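Local coordinates for uncharacterized protein (Staphylococcus aureus subsp. aureus Mu50, PDB 4QPV) that is of unknown function but belongs to the DUF1672 family and adopts a unique fold built on a kinked-helix-beta-beta-beta repeat, at residues K50-G55 and V67-V72; Q57-N62 and S119-T124; D77-F82 and K100-S105; R189-L194 and K211-K216. All blocks are in the same frame, centred on the assembly; numbering follows the deposited sequence. Where two conformers were deposited one is given.

Interaction 1 (K50-G55 and V67-V72); sequences KIAKRG and VKATNV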
loop_
_atom_site.group_PDB
_atom_site.type_symbol
_atom_site.label_atom_id
_atom_site.label_comp_id
_atom_site.label_asym_id
_atom_site.label_seq_id
_atom_site.Cartn_x
_atom_site.Cartn_y
_atom_site.Cartn_z
ATOM N N LYS A 50 16.012 5.645 -16.846
ATOM C CA LYS A 50 15.131 5.281 -17.958
ATOM C C LYS A 50 13.980 4.426 -17.449
ATOM O O LYS A 50 12.837 4.656 -17.826
ATOM C CB LYS A 50 15.923 4.505 -19.040
ATOM C CG LYS A 50 15.081 3.997 -20.230
ATOM C CD LYS A 50 14.533 5.158 -21.071
ATOM C CE LYS A 50 14.117 4.691 -22.442
ATOM N NZ LYS A 50 13.956 5.836 -23.377
ATOM N N ILE A 51 14.282 3.455 -16.574
ATOM C CA ILE A 51 13.247 2.539 -16.070
ATOM C C ILE A 51 12.240 3.338 -15.226
ATOM O O ILE A 51 11.023 3.145 -15.379
ATOM C CB ILE A 51 13.858 1.321 -15.315
ATOM C CG1 ILE A 51 14.680 0.414 -16.265
ATOM C CG2 ILE A 51 12.762 0.512 -14.603
ATOM C CD1 ILE A 51 15.740 -0.515 -15.501
ATOM N N ALA A 52 12.743 4.259 -14.383
ATOM C CA ALA A 52 11.894 5.135 -13.558
ATOM C C ALA A 52 10.958 5.965 -14.447
ATOM O O ALA A 52 9.754 6.014 -14.193
ATOM C CB ALA A 52 12.758 6.048 -12.699
ATOM N N LYS A 53 11.505 6.552 -15.535
ATOM C CA LYS A 53 10.743 7.360 -16.490
ATOM C C LYS A 53 9.645 6.516 -17.158
ATOM O O LYS A 53 8.505 6.983 -17.269
ATOM C CB LYS A 53 11.700 7.965 -17.563
ATOM C CG LYS A 53 10.983 8.773 -18.642
ATOM C CD LYS A 53 11.929 9.589 -19.524
ATOM C CE LYS A 53 12.703 8.775 -20.530
ATOM N NZ LYS A 53 13.402 9.656 -21.505
ATOM N N ARG A 54 9.994 5.285 -17.601
ATOM C CA ARG A 54 9.020 4.376 -18.246
ATOM C C ARG A 54 7.931 3.930 -17.247
ATOM O O ARG A 54 6.760 3.832 -17.623
ATOM C CB ARG A 54 9.711 3.158 -18.893
ATOM C CG ARG A 54 10.627 3.533 -20.087
ATOM C CD ARG A 54 9.811 3.909 -21.318
ATOM N NE ARG A 54 9.569 2.753 -22.181
ATOM C CZ ARG A 54 8.626 2.694 -23.119
ATOM N NH1 ARG A 54 7.770 3.696 -23.278
ATOM N NH2 ARG A 54 8.530 1.631 -23.901
ATOM N N GLY A 55 8.312 3.682 -15.999
ATOM C CA GLY A 55 7.353 3.322 -14.947
ATOM C C GLY A 55 6.355 4.437 -14.696
ATOM O O GLY A 55 5.143 4.206 -14.675
ATOM N N VAL A 67 2.773 9.888 -11.057
ATOM C CA VAL A 67 3.428 9.135 -9.975
ATOM C C VAL A 67 4.921 9.450 -10.021
ATOM O O VAL A 67 5.412 9.987 -11.025
ATOM C CB VAL A 67 3.152 7.582 -10.026
ATOM C CG1 VAL A 67 1.662 7.298 -10.130
ATOM C CG2 VAL A 67 3.901 6.909 -11.196
ATOM N N LYS A 68 5.626 9.096 -8.955
ATOM C CA LYS A 68 7.074 9.260 -8.841
ATOM C C LYS A 68 7.716 7.906 -8.460
ATOM O O LYS A 68 7.319 7.304 -7.467
ATOM C CB LYS A 68 7.404 10.346 -7.788
ATOM C CG LYS A 68 8.888 10.687 -7.674
ATOM C CD LYS A 68 9.321 11.711 -8.723
ATOM C CE LYS A 68 10.787 12.059 -8.630
ATOM N NZ LYS A 68 11.263 12.725 -9.874
ATOM N N ALA A 69 8.729 7.457 -9.234
ATOM C CA ALA A 69 9.440 6.217 -8.901
ATOM C C ALA A 69 10.148 6.352 -7.540
ATOM O O ALA A 69 10.746 7.388 -7.247
ATOM C CB ALA A 69 10.468 5.887 -9.985
ATOM N N THR A 70 10.047 5.327 -6.710
ATOM C CA THR A 70 10.720 5.315 -5.405
ATOM C C THR A 70 11.817 4.263 -5.365
ATOM O O THR A 70 12.690 4.325 -4.507
ATOM C CB THR A 70 9.717 5.028 -4.280
ATOM O OG1 THR A 70 9.172 3.731 -4.510
ATOM C CG2 THR A 70 8.622 6.076 -4.186
ATOM N N ASN A 71 11.729 3.255 -6.237
ATOM C CA ASN A 71 12.707 2.176 -6.246
ATOM C C ASN A 71 12.691 1.449 -7.547
ATOM O O ASN A 71 11.624 1.195 -8.100
ATOM C CB ASN A 71 12.460 1.174 -5.082
ATOM C CG ASN A 71 13.682 0.364 -4.694
ATOM O OD1 ASN A 71 14.790 0.579 -5.199
ATOM N ND2 ASN A 71 13.518 -0.558 -3.750
ATOM N N VAL A 72 13.886 1.107 -8.048
ATOM C CA VAL A 72 14.006 0.335 -9.280
ATOM C C VAL A 72 14.838 -0.877 -8.952
ATOM O O VAL A 72 15.985 -0.734 -8.498
ATOM C CB VAL A 72 14.588 1.159 -10.459
ATOM C CG1 VAL A 72 14.841 0.262 -11.668
ATOM C CG2 VAL A 72 13.659 2.319 -10.830
#

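Interaction 2 (Q57-N62 and S119-T124); sequences QFFMDN and STLVGT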
loop_
_atom_site.group_PDB
_atom_site.type_symbol
_atom_site.label_atom_id
_atom_site.label_comp_id
_atom_site.label_asym_id
_atom_site.label_seq_id
_atom_site.Cartn_x
_atom_site.Cartn_y
_atom_site.Cartn_z
ATOM N N GLN A 57 5.619 6.813 -16.874
ATOM C CA GLN A 57 4.829 6.887 -18.105
ATOM C C GLN A 57 3.691 5.863 -18.075
ATOM O O GLN A 57 2.586 6.185 -18.510
ATOM C CB GLN A 57 5.716 6.647 -19.344
ATOM C CG GLN A 57 4.965 6.753 -20.688
ATOM C CD GLN A 57 5.824 6.330 -21.852
ATOM O OE1 GLN A 57 6.964 5.886 -21.685
ATOM N NE2 GLN A 57 5.324 6.504 -23.074
ATOM N N PHE A 58 3.984 4.617 -17.626
ATOM C CA PHE A 58 2.973 3.557 -17.563
ATOM C C PHE A 58 1.733 4.008 -16.757
ATOM O O PHE A 58 0.598 3.808 -17.203
ATOM C CB PHE A 58 3.555 2.273 -16.946
ATOM C CG PHE A 58 2.580 1.114 -16.921
ATOM C CD1 PHE A 58 1.699 0.945 -15.855
ATOM C CD2 PHE A 58 2.576 0.163 -17.939
ATOM C CE1 PHE A 58 0.789 -0.125 -15.837
ATOM C CE2 PHE A 58 1.672 -0.904 -17.921
ATOM C CZ PHE A 58 0.783 -1.044 -16.870
ATOM N N PHE A 59 1.952 4.591 -15.587
ATOM C CA PHE A 59 0.856 5.022 -14.709
ATOM C C PHE A 59 0.101 6.197 -15.297
ATOM O O PHE A 59 -1.113 6.282 -15.097
ATOM C CB PHE A 59 1.369 5.333 -13.299
ATOM C CG PHE A 59 1.543 4.074 -12.488
ATOM C CD1 PHE A 59 2.708 3.317 -12.592
ATOM C CD2 PHE A 59 0.511 3.598 -11.678
ATOM C CE1 PHE A 59 2.848 2.115 -11.880
ATOM C CE2 PHE A 59 0.638 2.384 -10.996
ATOM C CZ PHE A 59 1.804 1.652 -11.102
HETATM N N MSE A 60 0.789 7.077 -16.065
HETATM C CA MSE A 60 0.099 8.191 -16.713
HETATM C C MSE A 60 -0.762 7.649 -17.869
HETATM O O MSE A 60 -1.941 7.972 -17.939
HETATM C CB MSE A 60 1.078 9.285 -17.196
HETATM C CG MSE A 60 0.371 10.504 -17.840
HETATM SE SE MSE A 60 -0.954 11.399 -16.674
HETATM C CE MSE A 60 0.283 12.328 -15.509
ATOM N N ASP A 61 -0.174 6.807 -18.758
ATOM C CA ASP A 61 -0.884 6.229 -19.903
ATOM C C ASP A 61 -2.122 5.408 -19.499
ATOM O O ASP A 61 -3.178 5.541 -20.121
ATOM C CB ASP A 61 0.058 5.326 -20.714
ATOM C CG ASP A 61 1.136 6.064 -21.495
ATOM O OD1 ASP A 61 1.003 7.302 -21.679
ATOM O OD2 ASP A 61 2.114 5.417 -21.903
ATOM N N ASN A 62 -1.993 4.578 -18.469
ATOM C CA ASN A 62 -3.065 3.661 -18.088
ATOM C C ASN A 62 -4.030 4.179 -17.031
ATOM O O ASN A 62 -5.204 3.824 -17.097
ATOM C CB ASN A 62 -2.480 2.305 -17.641
ATOM C CG ASN A 62 -1.841 1.588 -18.812
ATOM O OD1 ASN A 62 -2.517 1.219 -19.778
ATOM N ND2 ASN A 62 -0.514 1.535 -18.843
ATOM N N SER A 119 -6.080 -6.361 -13.223
ATOM C CA SER A 119 -7.195 -6.148 -12.301
ATOM C C SER A 119 -6.665 -5.848 -10.891
ATOM O O SER A 119 -7.162 -4.940 -10.224
ATOM C CB SER A 119 -8.124 -7.360 -12.282
ATOM O OG SER A 119 -9.107 -7.269 -13.299
ATOM N N THR A 120 -5.618 -6.586 -10.454
ATOM C CA THR A 120 -5.003 -6.410 -9.134
ATOM C C THR A 120 -4.380 -5.005 -9.042
ATOM O O THR A 120 -4.588 -4.312 -8.053
ATOM C CB THR A 120 -3.996 -7.535 -8.834
ATOM O OG1 THR A 120 -4.707 -8.782 -8.846
ATOM C CG2 THR A 120 -3.303 -7.369 -7.473
ATOM N N LEU A 121 -3.665 -4.580 -10.098
ATOM C CA LEU A 121 -3.062 -3.251 -10.138
ATOM C C LEU A 121 -4.141 -2.182 -10.090
ATOM O O LEU A 121 -3.984 -1.203 -9.372
ATOM C CB LEU A 121 -2.187 -3.087 -11.401
ATOM C CG LEU A 121 -1.414 -1.781 -11.474
ATOM C CD1 LEU A 121 -0.412 -1.649 -10.286
ATOM C CD2 LEU A 121 -0.710 -1.668 -12.798
ATOM N N VAL A 122 -5.247 -2.380 -10.829
ATOM C CA VAL A 122 -6.382 -1.451 -10.768
ATOM C C VAL A 122 -6.844 -1.314 -9.289
ATOM O O VAL A 122 -7.018 -0.192 -8.822
ATOM C CB VAL A 122 -7.541 -1.859 -11.711
ATOM C CG1 VAL A 122 -8.818 -1.092 -11.387
ATOM C CG2 VAL A 122 -7.147 -1.630 -13.174
ATOM N N GLY A 123 -6.993 -2.441 -8.581
ATOM C CA GLY A 123 -7.396 -2.451 -7.170
ATOM C C GLY A 123 -6.420 -1.700 -6.280
ATOM O O GLY A 123 -6.828 -0.975 -5.372
ATOM N N THR A 124 -5.116 -1.823 -6.577
ATOM C CA THR A 124 -4.044 -1.127 -5.859
ATOM C C THR A 124 -4.191 0.402 -6.064
ATOM O O THR A 124 -4.097 1.166 -5.113
ATOM C CB THR A 124 -2.697 -1.686 -6.337
ATOM O OG1 THR A 124 -2.557 -2.993 -5.782
ATOM C CG2 THR A 124 -1.526 -0.830 -5.929
#

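Interaction 3 (D77-F82 and K100-S105); sequences DGVEVF and KSIIES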
loop_
_atom_site.group_PDB
_atom_site.type_symbol
_atom_site.label_atom_id
_atom_site.label_comp_id
_atom_site.label_asym_id
_atom_site.label_seq_id
_atom_site.Cartn_x
_atom_site.Cartn_y
_atom_site.Cartn_z
ATOM N N ASP A 77 13.685 -12.111 -14.598
ATOM C CA ASP A 77 14.755 -11.862 -15.566
ATOM C C ASP A 77 14.646 -10.412 -16.092
ATOM O O ASP A 77 15.370 -10.022 -17.012
ATOM C CB ASP A 77 14.762 -12.906 -16.720
ATOM C CG ASP A 77 13.610 -12.875 -17.712
ATOM O OD1 ASP A 77 12.533 -12.329 -17.367
ATOM O OD2 ASP A 77 13.767 -13.444 -18.811
ATOM N N GLY A 78 13.734 -9.642 -15.501
ATOM C CA GLY A 78 13.526 -8.242 -15.850
ATOM C C GLY A 78 13.722 -7.301 -14.682
ATOM O O GLY A 78 14.591 -7.500 -13.827
ATOM N N VAL A 79 12.929 -6.247 -14.655
ATOM C CA VAL A 79 13.028 -5.221 -13.620
ATOM C C VAL A 79 11.634 -4.918 -13.080
ATOM O O VAL A 79 10.624 -5.388 -13.625
ATOM C CB VAL A 79 13.730 -3.932 -14.137
ATOM C CG1 VAL A 79 15.167 -4.227 -14.586
ATOM C CG2 VAL A 79 12.925 -3.269 -15.269
ATOM N N GLU A 80 11.595 -4.141 -12.015
ATOM C CA GLU A 80 10.353 -3.722 -11.366
ATOM C C GLU A 80 10.526 -2.316 -10.807
ATOM O O GLU A 80 11.560 -2.017 -10.210
ATOM C CB GLU A 80 9.966 -4.707 -10.269
ATOM C CG GLU A 80 8.610 -4.429 -9.629
ATOM C CD GLU A 80 8.171 -5.560 -8.723
ATOM O OE1 GLU A 80 8.927 -6.552 -8.587
ATOM O OE2 GLU A 80 7.062 -5.459 -8.155
ATOM N N VAL A 81 9.515 -1.457 -11.020
ATOM C CA VAL A 81 9.518 -0.064 -10.561
ATOM C C VAL A 81 8.448 0.119 -9.509
ATOM O O VAL A 81 7.277 -0.134 -9.795
ATOM C CB VAL A 81 9.297 0.976 -11.699
ATOM C CG1 VAL A 81 9.592 2.398 -11.221
ATOM C CG2 VAL A 81 10.101 0.643 -12.935
ATOM N N PHE A 82 8.837 0.594 -8.329
ATOM C CA PHE A 82 7.928 0.920 -7.232
ATOM C C PHE A 82 7.649 2.404 -7.410
ATOM O O PHE A 82 8.583 3.151 -7.730
ATOM C CB PHE A 82 8.587 0.612 -5.884
ATOM C CG PHE A 82 8.632 -0.863 -5.576
ATOM C CD1 PHE A 82 9.518 -1.709 -6.252
ATOM C CD2 PHE A 82 7.794 -1.413 -4.613
ATOM C CE1 PHE A 82 9.538 -3.079 -5.983
ATOM C CE2 PHE A 82 7.817 -2.787 -4.345
ATOM C CZ PHE A 82 8.690 -3.605 -5.026
ATOM N N LYS A 100 13.567 -6.229 -19.790
ATOM C CA LYS A 100 14.725 -5.354 -20.054
ATOM C C LYS A 100 14.485 -4.507 -21.309
ATOM O O LYS A 100 15.000 -3.397 -21.397
ATOM C CB LYS A 100 16.001 -6.201 -20.222
ATOM C CG LYS A 100 16.514 -6.831 -18.929
ATOM C CD LYS A 100 17.472 -7.969 -19.258
ATOM C CE LYS A 100 18.873 -7.685 -18.798
ATOM N NZ LYS A 100 19.885 -8.482 -19.547
ATOM N N SER A 101 13.657 -5.008 -22.261
ATOM C CA SER A 101 13.322 -4.301 -23.510
ATOM C C SER A 101 12.564 -2.975 -23.271
ATOM O O SER A 101 12.384 -2.212 -24.218
ATOM C CB SER A 101 12.511 -5.198 -24.437
ATOM O OG SER A 101 11.246 -5.476 -23.861
ATOM N N ILE A 102 12.165 -2.676 -22.025
ATOM C CA ILE A 102 11.509 -1.402 -21.688
ATOM C C ILE A 102 12.390 -0.173 -22.040
ATOM O O ILE A 102 11.846 0.896 -22.312
ATOM C CB ILE A 102 11.044 -1.345 -20.201
ATOM C CG1 ILE A 102 9.986 -0.227 -19.985
ATOM C CG2 ILE A 102 12.233 -1.226 -19.216
ATOM C CD1 ILE A 102 8.642 -0.401 -20.724
ATOM N N ILE A 103 13.728 -0.333 -22.077
ATOM C CA ILE A 103 14.643 0.783 -22.397
ATOM C C ILE A 103 14.656 1.127 -23.894
ATOM O O ILE A 103 15.257 2.132 -24.279
ATOM C CB ILE A 103 16.092 0.432 -21.927
ATOM C CG1 ILE A 103 16.728 -0.734 -22.752
ATOM C CG2 ILE A 103 16.167 0.193 -20.394
ATOM C CD1 ILE A 103 18.295 -0.829 -22.618
ATOM N N GLU A 104 14.042 0.283 -24.735
ATOM C CA GLU A 104 14.130 0.411 -26.193
ATOM C C GLU A 104 13.317 1.542 -26.820
ATOM O O GLU A 104 13.607 1.921 -27.958
ATOM C CB GLU A 104 13.730 -0.907 -26.859
ATOM C CG GLU A 104 14.729 -2.030 -26.604
ATOM C CD GLU A 104 14.383 -3.352 -27.256
ATOM O OE1 GLU A 104 13.454 -3.385 -28.096
ATOM O OE2 GLU A 104 15.029 -4.364 -26.911
ATOM N N SER A 105 12.317 2.075 -26.116
ATOM C CA SER A 105 11.445 3.095 -26.709
ATOM C C SER A 105 10.869 4.062 -25.676
ATOM O O SER A 105 11.018 3.853 -24.483
ATOM C CB SER A 105 10.285 2.379 -27.414
ATOM O OG SER A 105 9.354 3.267 -27.998
HETATM O O HOH W 1 13.983 -9.042 -19.406
#

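Interaction 4 (R189-L194 and K211-K216); sequences RYFQPL and KQLKDK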
loop_
_atom_site.group_PDB
_atom_site.type_symbol
_atom_site.label_atom_id
_atom_site.label_comp_id
_atom_site.label_asym_id
_atom_site.label_seq_id
_atom_site.Cartn_x
_atom_site.Cartn_y
_atom_site.Cartn_z
ATOM N N ARG A 189 -13.869 3.728 -17.419
ATOM C CA ARG A 189 -15.278 4.114 -17.464
ATOM C C ARG A 189 -15.793 4.728 -16.147
ATOM O O ARG A 189 -16.519 5.720 -16.191
ATOM C CB ARG A 189 -16.134 2.890 -17.835
ATOM C CG ARG A 189 -17.630 3.167 -17.950
ATOM C CD ARG A 189 -18.401 1.915 -18.290
ATOM N NE ARG A 189 -19.844 2.153 -18.255
ATOM C CZ ARG A 189 -20.761 1.204 -18.408
ATOM N NH1 ARG A 189 -20.395 -0.058 -18.597
ATOM N NH2 ARG A 189 -22.051 1.507 -18.357
ATOM N N TYR A 190 -15.459 4.134 -14.999
ATOM C CA TYR A 190 -16.043 4.576 -13.737
ATOM C C TYR A 190 -15.150 5.422 -12.825
ATOM O O TYR A 190 -15.690 6.188 -12.017
ATOM C CB TYR A 190 -16.508 3.350 -12.940
ATOM C CG TYR A 190 -17.624 2.564 -13.598
ATOM C CD1 TYR A 190 -18.945 3.004 -13.537
ATOM C CD2 TYR A 190 -17.368 1.355 -14.237
ATOM C CE1 TYR A 190 -19.974 2.285 -14.142
ATOM C CE2 TYR A 190 -18.394 0.620 -14.834
ATOM C CZ TYR A 190 -19.697 1.088 -14.779
ATOM O OH TYR A 190 -20.711 0.358 -15.355
ATOM N N PHE A 191 -13.813 5.274 -12.899
ATOM C CA PHE A 191 -12.981 5.961 -11.913
ATOM C C PHE A 191 -12.057 7.061 -12.460
ATOM O O PHE A 191 -11.958 8.108 -11.826
ATOM C CB PHE A 191 -12.171 4.925 -11.133
ATOM C CG PHE A 191 -13.054 3.955 -10.381
ATOM C CD1 PHE A 191 -13.604 4.299 -9.146
ATOM C CD2 PHE A 191 -13.319 2.688 -10.891
ATOM C CE1 PHE A 191 -14.421 3.399 -8.446
ATOM C CE2 PHE A 191 -14.131 1.787 -10.186
ATOM C CZ PHE A 191 -14.681 2.151 -8.970
ATOM N N GLN A 192 -11.385 6.853 -13.598
ATOM C CA GLN A 192 -10.506 7.903 -14.137
ATOM C C GLN A 192 -11.246 9.269 -14.287
ATOM O O GLN A 192 -10.653 10.281 -13.880
ATOM C CB GLN A 192 -9.874 7.493 -15.476
ATOM C CG GLN A 192 -8.684 8.376 -15.842
ATOM C CD GLN A 192 -7.827 7.820 -16.947
ATOM O OE1 GLN A 192 -7.522 6.622 -16.994
ATOM N NE2 GLN A 192 -7.328 8.701 -17.808
ATOM N N PRO A 193 -12.532 9.346 -14.771
ATOM C CA PRO A 193 -13.187 10.666 -14.881
ATOM C C PRO A 193 -13.384 11.396 -13.545
ATOM O O PRO A 193 -13.673 12.589 -13.565
ATOM C CB PRO A 193 -14.550 10.343 -15.515
ATOM C CG PRO A 193 -14.367 9.037 -16.189
ATOM C CD PRO A 193 -13.411 8.285 -15.312
ATOM N N LEU A 194 -13.224 10.708 -12.398
ATOM C CA LEU A 194 -13.431 11.326 -11.090
ATOM C C LEU A 194 -12.216 12.102 -10.569
ATOM O O LEU A 194 -12.390 12.929 -9.670
ATOM C CB LEU A 194 -13.824 10.269 -10.031
ATOM C CG LEU A 194 -15.069 9.425 -10.284
ATOM C CD1 LEU A 194 -15.287 8.436 -9.146
ATOM C CD2 LEU A 194 -16.311 10.294 -10.498
ATOM N N LYS A 211 -22.568 1.576 -6.689
ATOM C CA LYS A 211 -23.936 1.192 -7.019
ATOM C C LYS A 211 -23.955 0.551 -8.409
ATOM O O LYS A 211 -24.500 -0.536 -8.559
ATOM C CB LYS A 211 -24.877 2.406 -6.941
ATOM C CG LYS A 211 -26.333 2.033 -6.705
ATOM C CD LYS A 211 -27.201 3.259 -6.457
ATOM C CE LYS A 211 -28.641 2.887 -6.188
ATOM N NZ LYS A 211 -29.480 4.085 -5.920
ATOM N N GLN A 212 -23.291 1.183 -9.392
ATOM C CA GLN A 212 -23.237 0.709 -10.782
ATOM C C GLN A 212 -22.478 -0.633 -10.923
ATOM O O GLN A 212 -22.903 -1.495 -11.699
ATOM C CB GLN A 212 -22.609 1.778 -11.699
ATOM C CG GLN A 212 -23.384 3.110 -11.792
ATOM C CD GLN A 212 -24.894 2.983 -11.898
ATOM O OE1 GLN A 212 -25.435 2.359 -12.821
ATOM N NE2 GLN A 212 -25.608 3.586 -10.947
ATOM N N LEU A 213 -21.404 -0.814 -10.142
ATOM C CA LEU A 213 -20.557 -2.015 -10.146
ATOM C C LEU A 213 -21.023 -3.062 -9.125
ATOM O O LEU A 213 -20.396 -4.121 -9.001
ATOM C CB LEU A 213 -19.079 -1.649 -9.893
ATOM C CG LEU A 213 -18.362 -0.979 -11.070
ATOM C CD1 LEU A 213 -17.158 -0.186 -10.594
ATOM C CD2 LEU A 213 -17.963 -1.994 -12.137
ATOM N N LYS A 214 -22.117 -2.752 -8.398
ATOM C CA LYS A 214 -22.786 -3.607 -7.420
ATOM C C LYS A 214 -21.804 -4.111 -6.339
ATOM O O LYS A 214 -21.691 -5.314 -6.088
ATOM C CB LYS A 214 -23.525 -4.765 -8.128
ATOM C CG LYS A 214 -24.826 -4.313 -8.812
ATOM C CD LYS A 214 -24.914 -4.771 -10.252
ATOM C CE LYS A 214 -26.085 -4.166 -11.003
ATOM N NZ LYS A 214 -27.401 -4.674 -10.525
ATOM N N ASP A 215 -21.110 -3.163 -5.697
ATOM C CA ASP A 215 -20.201 -3.434 -4.583
ATOM C C ASP A 215 -20.855 -2.944 -3.281
ATOM O O ASP A 215 -21.003 -1.740 -3.080
ATOM C CB ASP A 215 -18.817 -2.784 -4.809
ATOM C CG ASP A 215 -17.870 -2.922 -3.629
ATOM O OD1 ASP A 215 -17.960 -3.955 -2.906
ATOM O OD2 ASP A 215 -17.048 -1.995 -3.416
ATOM N N LYS A 216 -21.254 -3.885 -2.409
ATOM C CA LYS A 216 -21.915 -3.585 -1.140
ATOM C C LYS A 216 -20.941 -3.652 0.041
ATOM O O LYS A 216 -21.339 -3.371 1.177
ATOM C CB LYS A 216 -23.096 -4.545 -0.908
ATOM C CG LYS A 216 -24.261 -4.327 -1.876
ATOM C CD LYS A 216 -25.427 -5.266 -1.588
ATOM C CE LYS A 216 -26.607 -5.034 -2.502
ATOM N NZ LYS A 216 -26.338 -5.492 -3.894
#

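Interaction 1 (K50-G55 and V67-V72)
Ile51 meets Val72 because its CG2 branch stands anti to the backbone N (chi1 -65° for CG1), while Val72 places CG1 anti to its own N (chi1 173°) and so extends that methyl toward the helix. The two branched side chains approach at a slant, with Ile51 CG2 3.6 Å from Val72 CG1; the CB and CD1 atoms of Ile51 lie near the same methyl. On the next residue of the helix, Ala52 CB lies 3.6 Å from Ala69 CB. These two methyls mark the closest backbone passage, where the CA atoms of Ala52 and Ala69 are 5.4 Å apart. The other branch of Val72, CG2, lies 4.2 Å from Ala52 N, so the valine spans both helix residues. Helix 50-55 runs against the strand direction at 140°, its axis 7.8 Å away. Strand 67-72 carries a classic beta bulge, in which Thr70 and Asn71 both face Phe82 of the adjacent strand. No hydrogen bond links the two segments, although OE2 of Glu56, the next residue of helix 48-63, accepts one from Ala69 N. Within the two segments, cohesion therefore rests on van der Waals contact between methyl groups, and the small alanines permit the close helix-on-sheet approach.

Interaction 2 (Q57-N62 and S119-T124)
Helix 48-63, packed beside the three-stranded antiparallel sheet that follows it in the chain, meets helix 116-133 here through a buried apolar contact in which one leucine, Leu121, touches two consecutive phenylalanines, Phe58 and Phe59. Leu121 sends a separate methyl to each ring. Its CD2 reaches the edge of the Phe58 ring, close to the ring plane, with Leu121 CD2 3.7 Å from Phe58 CE1. Its CD1 approaches Phe59 obliquely, and Leu121 CD1 lies 4.1 Å from Phe59 CZ. The rings diverge partly because their first torsions differ: Phe58 has CG anti to the backbone N (chi1 -177°), whereas Phe59 has CG beside it (chi1 -81°). Leu121 and Phe58 advance on each other from opposite directions. Long side chains bridge the gap: the nearest CA atoms, of Phe59 and Leu121, are 10.2 Å apart.

A polar group helps to frame the Phe58 ring. Asn62 ND2 sits 3.3 Å above the ring plane, over its centre, and also donates to Phe58 O at 3.0 Å with an N-H...O angle of 135°. Asn62 N bonds to this oxygen as well, from the opposite face of the carbonyl plane. The Asn62 amide is held further by Leu109 O and Ser111 N.

Around this pair of helices, Phe58 and Phe59 both pack on Ile96 of strand 90-98, and Phe59 also meets Ala94. Phe63 adds another ring beside Phe58 and Leu121, while Val122 turns to Tyr187 of helix 184-190.

Interaction 3 (D77-F82 and K100-S105)
Lys100, Val79 and Asp77 contribute most of the surface buried between strand segment 77-82 and the 3-10 turn at 100-103. Lys100 lays its aliphatic stem beside the backbone of the loop that precedes strand 78-87: its CD is 3.7 Å and its CG 3.9 Å from Asp77 O. The first torsion sets CG beside the backbone N (chi1 -71°), and the chain bends at chi3 (115°) on its way to NZ, which forms a salt bridge with Asp39 OD2. A single water donates to the same Asp77 O at 2.9 Å, accepts from Lys100 N, also at 2.9 Å, and bridges two backbones that share no direct hydrogen bond. The nearest CA atoms, those of Gly78 and Lys100, are 5.2 Å apart. Val79 faces the turn and makes a loose apolar contact, with Val79 CG2 4.5 Å from Ile102 CG2. Val79 also packs on Ile51 and Phe43 of the neighbouring helices, and Ile102 O accepts a bond from Arg54 NE of helix 48-63. The arrangement is that of an antiparallel three-stranded sheet whose chain leaves the edge strand 90-98 through a 3-10 turn, tied by water to the loop that leads into the central strand.

Interaction 4 (R189-L194 and K211-K216)
Gln212, the last residue of helix 199-212, makes the first contact of this Schellman-capped helix end: its CB approaches the Tyr190 ring obliquely, with Gln212 CB 3.6 Å from Tyr190 CE1. The bend at chi2 (-42°) carries the amide away from segment 189-194, and NE2 makes a weak hydrogen bond to Asn208 OD1.

Leu213, next in sequence, carries most of the contact and fits against two aromatic rings from consecutive residues. Its CG lies over one face of Tyr190, 4.2 Å from the ring centroid and 17° off the normal, a CH-pi arrangement offset toward the rim. Arg189 CG covers the opposite face, so the ring is layered between an arginine stem and a leucine. The Tyr190 hydroxyl OH stands 3.1 Å above the guanidinium plane of Arg189, over its centre. Lys214 is then the first residue to leave helical geometry, at the positive phi of 55° that belongs to the Schellman motif. Beyond it the chain turns off, and Asp215 OD1 bonds to Ser217 OG.

Phe191 lies deeper, backed by Leu126 and Phe129 of helix 116-133 and by Met206. The packing therefore joins the ends of helices 184-190 and 199-212. At its inner side, Leu213 CD1 meets the Phe191 ring obliquely, 3.6 Å from Phe191 CE2.

Helix 48-63 serves both interaction 1 and interaction 2, offering small and branched aliphatic groups to strand 67-75 and then aromatic rings to helix 116-133; the two touch where Val67 CG2 meets Phe59 CB at 3.6 Å. Segment 77-82 of interaction 3 lies in the same three-stranded sheet as strand 67-75. All the touching residues of interaction 2 are buried; interaction 3 is largely buried, with an exposed Asp77 at its margin, whereas interactions 1 and 4 are partly buried. Interaction 3 alone has a water bridge across its segments. Interaction 4, a helix end with a CH-pi contact, adjoins interaction 2: Asn62 O lies 3.6 Å from Gln192 OE1, and Phe191 packs on helix 116-133.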